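Local atomic coordinates of probable ABC transporter extracellular-binding protein yckB (Bacillus subtilis, PDB entry 2IEE), a protein that probably serves as the extracellular solute-binding component of an ABC transport system in the cell membrane. Residues S110-I124 with T174-L188. Numbering follows the deposited sequence.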
ATOM      1  N   SER A 110       4.644   5.254   4.024  1.00 13.67           N
ATOM      2  CA  SER A 110       3.475   5.299   4.875  1.00 13.46           C
ATOM      3  C   SER A 110       3.808   4.713   6.239  1.00 13.81           C
ATOM      4  O   SER A 110       4.973   4.466   6.559  1.00 14.66           O
ATOM      5  CB  SER A 110       2.332   4.517   4.218  1.00 12.31           C
ATOM      6  OG  SER A 110       1.108   4.705   4.912  1.00 13.24           O
ATOM      7  N   TYR A 111       2.767   4.522   7.036  1.00 13.40           N
ATOM      8  CA  TYR A 111       2.870   3.958   8.374  1.00 14.68           C
ATOM      9  C   TYR A 111       1.444   3.629   8.829  1.00 12.88           C
ATOM     10  O   TYR A 111       0.477   4.079   8.218  1.00 11.23           O
ATOM     11  CB  TYR A 111       3.541   4.957   9.332  1.00 15.21           C
ATOM     12  CG  TYR A 111       2.945   6.341   9.321  1.00 16.11           C
ATOM     13  CD1 TYR A 111       1.745   6.615   9.969  1.00 15.52           C
ATOM     14  CD2 TYR A 111       3.580   7.380   8.648  1.00 17.75           C
ATOM     15  CE1 TYR A 111       1.188   7.898   9.948  1.00 17.15           C
ATOM     16  CE2 TYR A 111       3.034   8.660   8.615  1.00 17.59           C
ATOM     17  CZ  TYR A 111       1.841   8.914   9.264  1.00 19.29           C
ATOM     18  OH  TYR A 111       1.315  10.187   9.225  1.00 22.02           O
ATOM     19  N   GLY A 112       1.318   2.835   9.884  1.00 12.05           N
ATOM     20  CA  GLY A 112       0.001   2.474  10.368  1.00 12.19           C
ATOM     21  C   GLY A 112      -0.600   3.504  11.308  1.00 12.70           C
ATOM     22  O   GLY A 112       0.119   4.273  11.944  1.00 10.96           O
ATOM     23  N   THR A 113      -1.927   3.526  11.388  1.00 11.29           N
ATOM     24  CA  THR A 113      -2.616   4.453  12.271  1.00 10.92           C
ATOM     25  C   THR A 113      -3.838   3.750  12.832  1.00 12.22           C
ATOM     26  O   THR A 113      -4.005   2.545  12.647  1.00 14.13           O
ATOM     27  CB  THR A 113      -3.055   5.739  11.526  1.00 10.17           C
ATOM     28  OG1 THR A 113      -3.862   5.394  10.393  1.00  8.21           O
ATOM     29  CG2 THR A 113      -1.838   6.523  11.055  1.00  8.35           C
ATOM     30  N   ALA A 114      -4.681   4.498  13.531  1.00 11.82           N
ATOM     31  CA  ALA A 114      -5.881   3.936  14.121  1.00 12.61           C
ATOM     32  C   ALA A 114      -7.083   4.846  13.921  1.00 11.52           C
ATOM     33  O   ALA A 114      -6.987   6.064  14.060  1.00 13.61           O
ATOM     34  CB  ALA A 114      -5.666   3.705  15.615  1.00 13.05           C
ATOM     35  N   ILE A 115      -8.214   4.249  13.578  1.00 12.76           N
ATOM     36  CA  ILE A 115      -9.437   5.008  13.429  1.00 12.30           C
ATOM     37  C   ILE A 115     -10.219   4.734  14.705  1.00 12.07           C
ATOM     38  O   ILE A 115     -10.406   3.583  15.098  1.00 12.42           O
ATOM     39  CB  ILE A 115     -10.249   4.562  12.205  1.00 11.45           C
ATOM     40  CG1 ILE A 115      -9.745   5.302  10.967  1.00 10.60           C
ATOM     41  CG2 ILE A 115     -11.736   4.835  12.429  1.00  9.65           C
ATOM     42  CD1 ILE A 115     -10.415   4.856   9.681  1.00 12.69           C
ATOM     43  N   VAL A 116     -10.640   5.807  15.360  1.00 12.25           N
ATOM     44  CA  VAL A 116     -11.391   5.722  16.606  1.00 10.29           C
ATOM     45  C   VAL A 116     -12.572   6.680  16.482  1.00 12.81           C
ATOM     46  O   VAL A 116     -12.733   7.318  15.443  1.00 12.19           O
ATOM     47  CB  VAL A 116     -10.501   6.145  17.803  1.00 10.01           C
ATOM     48  CG1 VAL A 116      -9.341   5.162  17.966  1.00  9.24           C
ATOM     49  CG2 VAL A 116      -9.946   7.554  17.576  1.00 12.18           C
ATOM     50  N   ARG A 117     -13.400   6.776  17.520  1.00 12.45           N
ATOM     51  CA  ARG A 117     -14.535   7.691  17.479  1.00 12.05           C
ATOM     52  C   ARG A 117     -14.060   9.141  17.485  1.00 11.28           C
ATOM     53  O   ARG A 117     -13.077   9.477  18.139  1.00  9.64           O
ATOM     54  CB  ARG A 117     -15.466   7.454  18.673  1.00 11.17           C
ATOM     55  CG  ARG A 117     -16.427   6.291  18.480  1.00 12.02           C
ATOM     56  CD  ARG A 117     -17.282   6.079  19.718  1.00 10.12           C
ATOM     57  NE  ARG A 117     -16.530   5.458  20.804  1.00  8.13           N
ATOM     58  CZ  ARG A 117     -16.089   4.200  20.778  1.00 12.43           C
ATOM     59  NH1 ARG A 117     -16.321   3.434  19.717  1.00  9.33           N
ATOM     60  NH2 ARG A 117     -15.433   3.700  21.819  1.00  9.67           N
ATOM     61  N   LYS A 118     -14.763   9.998  16.749  1.00 12.25           N
ATOM     62  CA  LYS A 118     -14.406  11.411  16.685  1.00 11.90           C
ATOM     63  C   LYS A 118     -14.728  12.142  17.990  1.00 12.83           C
ATOM     64  O   LYS A 118     -13.977  13.029  18.407  1.00 10.56           O
ATOM     65  CB  LYS A 118     -15.139  12.100  15.527  1.00 13.13           C
ATOM     66  CG  LYS A 118     -14.775  13.587  15.365  1.00 15.65           C
ATOM     67  CD  LYS A 118     -15.613  14.276  14.296  1.00 16.53           C
ATOM     68  CE  LYS A 118     -15.366  13.677  12.917  1.00 19.85           C
ATOM     69  NZ  LYS A 118     -16.269  14.269  11.894  1.00 19.95           N
ATOM     70  N   ASP A 119     -15.829  11.766  18.641  1.00 13.26           N
ATOM     71  CA  ASP A 119     -16.223  12.438  19.879  1.00 13.87           C
ATOM     72  C   ASP A 119     -15.386  12.139  21.123  1.00 13.69           C
ATOM     73  O   ASP A 119     -15.146  13.040  21.919  1.00 11.21           O
ATOM     74  CB  ASP A 119     -17.706  12.190  20.185  1.00 14.90           C
ATOM     75  CG  ASP A 119     -18.041  10.724  20.361  1.00 18.20           C
ATOM     76  OD1 ASP A 119     -17.139   9.864  20.260  1.00 20.23           O
ATOM     77  OD2 ASP A 119     -19.228  10.430  20.606  1.00 19.37           O
ATOM     78  N   ASP A 120     -14.944  10.898  21.314  1.00 14.18           N
ATOM     79  CA  ASP A 120     -14.123  10.597  22.492  1.00 14.93           C
ATOM     80  C   ASP A 120     -12.851   9.807  22.184  1.00 15.62           C
ATOM     81  O   ASP A 120     -12.175   9.318  23.094  1.00 15.39           O
ATOM     82  CB  ASP A 120     -14.941   9.851  23.555  1.00 15.35           C
ATOM     83  CG  ASP A 120     -15.544   8.551  23.039  1.00 15.89           C
ATOM     84  OD1 ASP A 120     -15.110   8.052  21.982  1.00 13.17           O
ATOM     85  OD2 ASP A 120     -16.455   8.020  23.711  1.00 19.66           O
ATOM     86  N   LEU A 121     -12.528   9.687  20.899  1.00 14.67           N
ATOM     87  CA  LEU A 121     -11.338   8.961  20.475  1.00 13.00           C
ATOM     88  C   LEU A 121     -11.312   7.558  21.070  1.00 13.05           C
ATOM     89  O   LEU A 121     -10.245   6.969  21.242  1.00 13.33           O
ATOM     90  CB  LEU A 121     -10.081   9.734  20.892  1.00 12.56           C
ATOM     91  CG  LEU A 121      -9.988  11.169  20.355  1.00 13.96           C
ATOM     92  CD1 LEU A 121      -8.848  11.911  21.041  1.00 13.71           C
ATOM     93  CD2 LEU A 121      -9.785  11.144  18.843  1.00 12.95           C
ATOM     94  N   SER A 122     -12.496   7.035  21.381  1.00 12.13           N
ATOM     95  CA  SER A 122     -12.645   5.699  21.953  1.00 13.21           C
ATOM     96  C   SER A 122     -11.850   5.494  23.249  1.00 13.11           C
ATOM     97  O   SER A 122     -11.459   4.371  23.575  1.00 13.94           O
ATOM     98  CB  SER A 122     -12.238   4.633  20.922  1.00 12.58           C
ATOM     99  OG  SER A 122     -12.995   4.762  19.722  1.00 16.18           O
ATOM    100  N   GLY A 123     -11.616   6.581  23.980  1.00 13.57           N
ATOM    101  CA  GLY A 123     -10.889   6.502  25.238  1.00 12.02           C
ATOM    102  C   GLY A 123      -9.446   6.062  25.081  1.00 14.39           C
ATOM    103  O   GLY A 123      -8.824   5.565  26.022  1.00 15.22           O
ATOM    104  N   ILE A 124      -8.911   6.251  23.882  1.00 14.15           N
ATOM    105  CA  ILE A 124      -7.542   5.858  23.583  1.00 15.05           C
ATOM    106  C   ILE A 124      -6.608   7.064  23.472  1.00 15.28           C
ATOM    107  O   ILE A 124      -6.924   8.035  22.778  1.00 14.89           O
ATOM    108  CB  ILE A 124      -7.505   5.053  22.262  1.00 14.52           C
ATOM    109  CG1 ILE A 124      -8.335   3.775  22.425  1.00 15.17           C
ATOM    110  CG2 ILE A 124      -6.062   4.746  21.867  1.00 16.23           C
ATOM    111  CD1 ILE A 124      -8.584   2.998  21.135  1.00 14.95           C
ATOM    112  N   THR A 174     -17.756  -1.279  18.378  1.00 12.54           N
ATOM    113  CA  THR A 174     -16.337  -1.624  18.392  1.00 10.14           C
ATOM    114  C   THR A 174     -15.621  -0.339  18.801  1.00 12.13           C
ATOM    115  O   THR A 174     -16.253   0.716  18.912  1.00 10.63           O
ATOM    116  CB  THR A 174     -15.809  -2.079  17.020  1.00 12.14           C
ATOM    117  OG1 THR A 174     -16.133  -1.097  16.026  1.00 12.65           O
ATOM    118  CG2 THR A 174     -16.392  -3.452  16.650  1.00  8.30           C
ATOM    119  N   ASP A 175     -14.311  -0.409  19.014  1.00 12.17           N
ATOM    120  CA  ASP A 175     -13.573   0.772  19.449  1.00 11.69           C
ATOM    121  C   ASP A 175     -12.512   1.322  18.515  1.00 12.92           C
ATOM    122  O   ASP A 175     -12.350   2.538  18.397  1.00 12.16           O
ATOM    123  CB  ASP A 175     -12.889   0.495  20.782  1.00 12.23           C
ATOM    124  CG  ASP A 175     -13.861   0.127  21.864  1.00 11.96           C
ATOM    125  OD1 ASP A 175     -14.809   0.903  22.081  1.00 11.44           O
ATOM    126  OD2 ASP A 175     -13.665  -0.930  22.502  1.00 14.79           O
ATOM    127  N   VAL A 176     -11.787   0.433  17.851  1.00 11.59           N
ATOM    128  CA  VAL A 176     -10.697   0.883  17.014  1.00 11.64           C
ATOM    129  C   VAL A 176     -10.426  -0.019  15.820  1.00 12.54           C
ATOM    130  O   VAL A 176     -10.704  -1.219  15.854  1.00 12.38           O
ATOM    131  CB  VAL A 176      -9.426   0.974  17.887  1.00 11.61           C
ATOM    132  CG1 VAL A 176      -9.095  -0.408  18.428  1.00 12.35           C
ATOM    133  CG2 VAL A 176      -8.253   1.549  17.098  1.00 10.87           C
ATOM    134  N   ILE A 177      -9.896   0.587  14.760  1.00 14.34           N
ATOM    135  CA  ILE A 177      -9.519  -0.123  13.542  1.00 12.73           C
ATOM    136  C   ILE A 177      -8.076   0.272  13.256  1.00 13.98           C
ATOM    137  O   ILE A 177      -7.766   1.459  13.155  1.00 12.98           O
ATOM    138  CB  ILE A 177     -10.335   0.308  12.307  1.00 14.52           C
ATOM    139  CG1 ILE A 177     -11.825   0.114  12.554  1.00 14.37           C
ATOM    140  CG2 ILE A 177      -9.910  -0.529  11.085  1.00  8.83           C
ATOM    141  CD1 ILE A 177     -12.193  -1.305  12.838  1.00 21.09           C
ATOM    142  N   LEU A 178      -7.203  -0.720  13.129  1.00 13.50           N
ATOM    143  CA  LEU A 178      -5.795  -0.469  12.832  1.00 14.09           C
ATOM    144  C   LEU A 178      -5.550  -0.763  11.352  1.00 12.92           C
ATOM    145  O   LEU A 178      -5.895  -1.839  10.867  1.00 12.01           O
ATOM    146  CB  LEU A 178      -4.909  -1.374  13.693  1.00 15.57           C
ATOM    147  CG  LEU A 178      -4.138  -0.739  14.858  1.00 18.70           C
ATOM    148  CD1 LEU A 178      -5.026   0.230  15.620  1.00 17.24           C
ATOM    149  CD2 LEU A 178      -3.604  -1.838  15.770  1.00 15.77           C
ATOM    150  N   ASN A 179      -4.971   0.191  10.627  1.00 11.85           N
ATOM    151  CA  ASN A 179      -4.705  -0.015   9.207  1.00 12.54           C
ATOM    152  C   ASN A 179      -3.710   1.034   8.717  1.00 11.32           C
ATOM    153  O   ASN A 179      -3.265   1.880   9.491  1.00 12.59           O
ATOM    154  CB  ASN A 179      -6.015   0.090   8.408  1.00 12.18           C
ATOM    155  CG  ASN A 179      -5.948  -0.638   7.066  1.00 14.55           C
ATOM    156  OD1 ASN A 179      -4.895  -1.135   6.661  1.00 14.91           O
ATOM    157  ND2 ASN A 179      -7.078  -0.699   6.373  1.00 12.23           N
ATOM    158  N   ASP A 180      -3.362   0.961   7.437  1.00  9.73           N
ATOM    159  CA  ASP A 180      -2.435   1.910   6.817  1.00 11.05           C
ATOM    160  C   ASP A 180      -3.019   3.332   6.888  1.00 10.71           C
ATOM    161  O   ASP A 180      -4.216   3.525   6.695  1.00 11.01           O
ATOM    162  CB  ASP A 180      -2.216   1.517   5.356  1.00 10.99           C
ATOM    163  CG  ASP A 180      -1.442   2.555   4.581  1.00 11.59           C
ATOM    164  OD1 ASP A 180      -0.202   2.606   4.723  1.00 14.63           O
ATOM    165  OD2 ASP A 180      -2.078   3.331   3.838  1.00 12.34           O
ATOM    166  N   TYR A 181      -2.172   4.319   7.156  1.00 10.83           N
ATOM    167  CA  TYR A 181      -2.619   5.702   7.263  1.00 10.41           C
ATOM    168  C   TYR A 181      -3.429   6.177   6.068  1.00 11.74           C
ATOM    169  O   TYR A 181      -4.568   6.622   6.207  1.00 11.23           O
ATOM    170  CB  TYR A 181      -1.424   6.631   7.433  1.00 11.59           C
ATOM    171  CG  TYR A 181      -1.782   8.094   7.324  1.00 12.22           C
ATOM    172  CD1 TYR A 181      -2.700   8.678   8.195  1.00 10.99           C
ATOM    173  CD2 TYR A 181      -1.180   8.902   6.367  1.00 10.41           C
ATOM    174  CE1 TYR A 181      -3.004  10.041   8.117  1.00 11.85           C
ATOM    175  CE2 TYR A 181      -1.476  10.259   6.280  1.00 13.08           C
ATOM    176  CZ  TYR A 181      -2.383  10.821   7.156  1.00 11.03           C
ATOM    177  OH  TYR A 181      -2.657  12.163   7.064  1.00 18.23           O
ATOM    178  N   TYR A 182      -2.827   6.098   4.889  1.00 11.52           N
ATOM    179  CA  TYR A 182      -3.502   6.546   3.687  1.00 13.86           C
ATOM    180  C   TYR A 182      -4.830   5.852   3.419  1.00 12.83           C
ATOM    181  O   TYR A 182      -5.788   6.508   3.010  1.00 11.87           O
ATOM    182  CB  TYR A 182      -2.555   6.429   2.496  1.00 14.56           C
ATOM    183  CG  TYR A 182      -1.460   7.462   2.575  1.00 14.64           C
ATOM    184  CD1 TYR A 182      -1.764   8.825   2.532  1.00 13.28           C
ATOM    185  CD2 TYR A 182      -0.125   7.089   2.739  1.00 11.71           C
ATOM    186  CE1 TYR A 182      -0.769   9.795   2.654  1.00 12.74           C
ATOM    187  CE2 TYR A 182       0.879   8.053   2.860  1.00 11.59           C
ATOM    188  CZ  TYR A 182       0.552   9.402   2.818  1.00 13.21           C
ATOM    189  OH  TYR A 182       1.539  10.357   2.948  1.00 12.61           O
ATOM    190  N   LEU A 183      -4.906   4.546   3.665  1.00 11.76           N
ATOM    191  CA  LEU A 183      -6.161   3.829   3.448  1.00 12.88           C
ATOM    192  C   LEU A 183      -7.220   4.371   4.384  1.00 14.09           C
ATOM    193  O   LEU A 183      -8.399   4.423   4.032  1.00 15.65           O
ATOM    194  CB  LEU A 183      -6.010   2.338   3.716  1.00 12.35           C
ATOM    195  CG  LEU A 183      -5.081   1.565   2.787  1.00 13.21           C
ATOM    196  CD1 LEU A 183      -5.112   0.091   3.189  1.00 11.89           C
ATOM    197  CD2 LEU A 183      -5.526   1.750   1.339  1.00 11.41           C
ATOM    198  N   GLN A 184      -6.798   4.772   5.580  1.00 13.26           N
ATOM    199  CA  GLN A 184      -7.745   5.298   6.550  1.00 14.40           C
ATOM    200  C   GLN A 184      -8.176   6.731   6.230  1.00 13.85           C
ATOM    201  O   GLN A 184      -9.289   7.116   6.561  1.00 14.97           O
ATOM    202  CB  GLN A 184      -7.176   5.196   7.976  1.00 11.70           C
ATOM    203  CG  GLN A 184      -6.817   3.756   8.364  1.00 11.15           C
ATOM    204  CD  GLN A 184      -6.836   3.494   9.865  1.00 11.15           C
ATOM    205  OE1 GLN A 184      -6.167   4.176  10.642  1.00 11.39           O
ATOM    206  NE2 GLN A 184      -7.597   2.489  10.272  1.00 10.42           N
ATOM    207  N   THR A 185      -7.315   7.517   5.585  1.00 14.45           N
ATOM    208  CA  THR A 185      -7.701   8.885   5.236  1.00 14.23           C
ATOM    209  C   THR A 185      -8.817   8.804   4.198  1.00 15.55           C
ATOM    210  O   THR A 185      -9.695   9.667   4.135  1.00 16.33           O
ATOM    211  CB  THR A 185      -6.549   9.690   4.618  1.00 14.46           C
ATOM    212  OG1 THR A 185      -6.174   9.104   3.368  1.00 15.81           O
ATOM    213  CG2 THR A 185      -5.350   9.722   5.557  1.00 15.85           C
ATOM    214  N   LEU A 186      -8.779   7.759   3.381  1.00 15.38           N
ATOM    215  CA  LEU A 186      -9.800   7.580   2.364  1.00 16.51           C
ATOM    216  C   LEU A 186     -11.107   7.207   3.041  1.00 16.64           C
ATOM    217  O   LEU A 186     -12.179   7.572   2.567  1.00 14.55           O
ATOM    218  CB  LEU A 186      -9.387   6.499   1.365  1.00 14.26           C
ATOM    219  CG  LEU A 186      -8.221   6.929   0.472  1.00 17.13           C
ATOM    220  CD1 LEU A 186      -7.849   5.802  -0.483  1.00 17.05           C
ATOM    221  CD2 LEU A 186      -8.619   8.177  -0.308  1.00 16.98           C
ATOM    222  N   ALA A 187     -11.007   6.485   4.156  1.00 17.85           N
ATOM    223  CA  ALA A 187     -12.188   6.079   4.912  1.00 18.08           C
ATOM    224  C   ALA A 187     -12.918   7.326   5.397  1.00 17.44           C
ATOM    225  O   ALA A 187     -14.134   7.448   5.240  1.00 19.06           O
ATOM    226  CB  ALA A 187     -11.783   5.213   6.099  1.00 16.22           C
ATOM    227  N   LEU A 188     -12.165   8.246   5.992  1.00 17.96           N
ATOM    228  CA  LEU A 188     -12.719   9.501   6.499  1.00 18.91           C
ATOM    229  C   LEU A 188     -13.310  10.332   5.361  1.00 19.76           C
ATOM    230  O   LEU A 188     -14.405  10.884   5.487  1.00 20.03           O
ATOM    231  CB  LEU A 188     -11.629  10.313   7.209  1.00 17.22           C
ATOM    232  CG  LEU A 188     -11.324  10.040   8.686  1.00 18.28           C
ATOM    233  CD1 LEU A 188     -11.287   8.560   8.971  1.00 18.63           C
ATOM    234  CD2 LEU A 188      -9.995  10.682   9.033  1.00 17.41           C
TER
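Ile177 O is gripped by two donors. Ile115 N meets it in the carbonyl plane at 2.9 Å. The side-chain amide of Gln184 sends NE2 to Ile177 O from above that plane, at 3.1 Å. The amide's other end, Gln184 OE1, accepts from Thr113 OG1 at 2.6 Å; held at both ends, the amide cannot readily turn over. Glutamine suits this place because one flat group can both donate to one strand and accept from the other. The amide lies over the antiparallel pair of strands 108-116 and 176-180, with Thr113–Asn179 and Ile115–Ile177 as hydrogen-bonded pairs. Ile115 slides past Gln184 and extends CD1 to Ala187 CB and Leu188 CD1, giving helix 181-190 an apolar contact with the sheet. On the other sheet face Ala114 is small enough to admit both Leu178 CD1 and Val176 CG2.

At the helix start, Asp180 is the N-cap: OD2 accepts from Leu183 N, while Ser110 OG donates to Asp180 OD1. Chi1 of Tyr181 (171°, CG anti to the backbone N) carries its ring alongside Tyr111; the planes are nearly parallel but the rings barely overlap, and Tyr111 OH sits over a face of the Tyr181 ring.

Beyond the strands, Arg117 NH1 donates to Thr174 O and NH2 forms a 2.9 Å salt bridge with Asp175 OD1; Asp175 OD2 is held by Lys134 N. Ser122 OG bridges the segments, accepting from Arg117 N and donating to Asp175 O at 2.7 Å, a double role that suits a hydroxyl. In this two-lobed binding-protein fold, polar side chains thus tie loop and helix to one lobe's central sheet, and the donors around buried Asp175 and Asp180, with the helix N-terminus at Asp180, probably stabilise their negative charge.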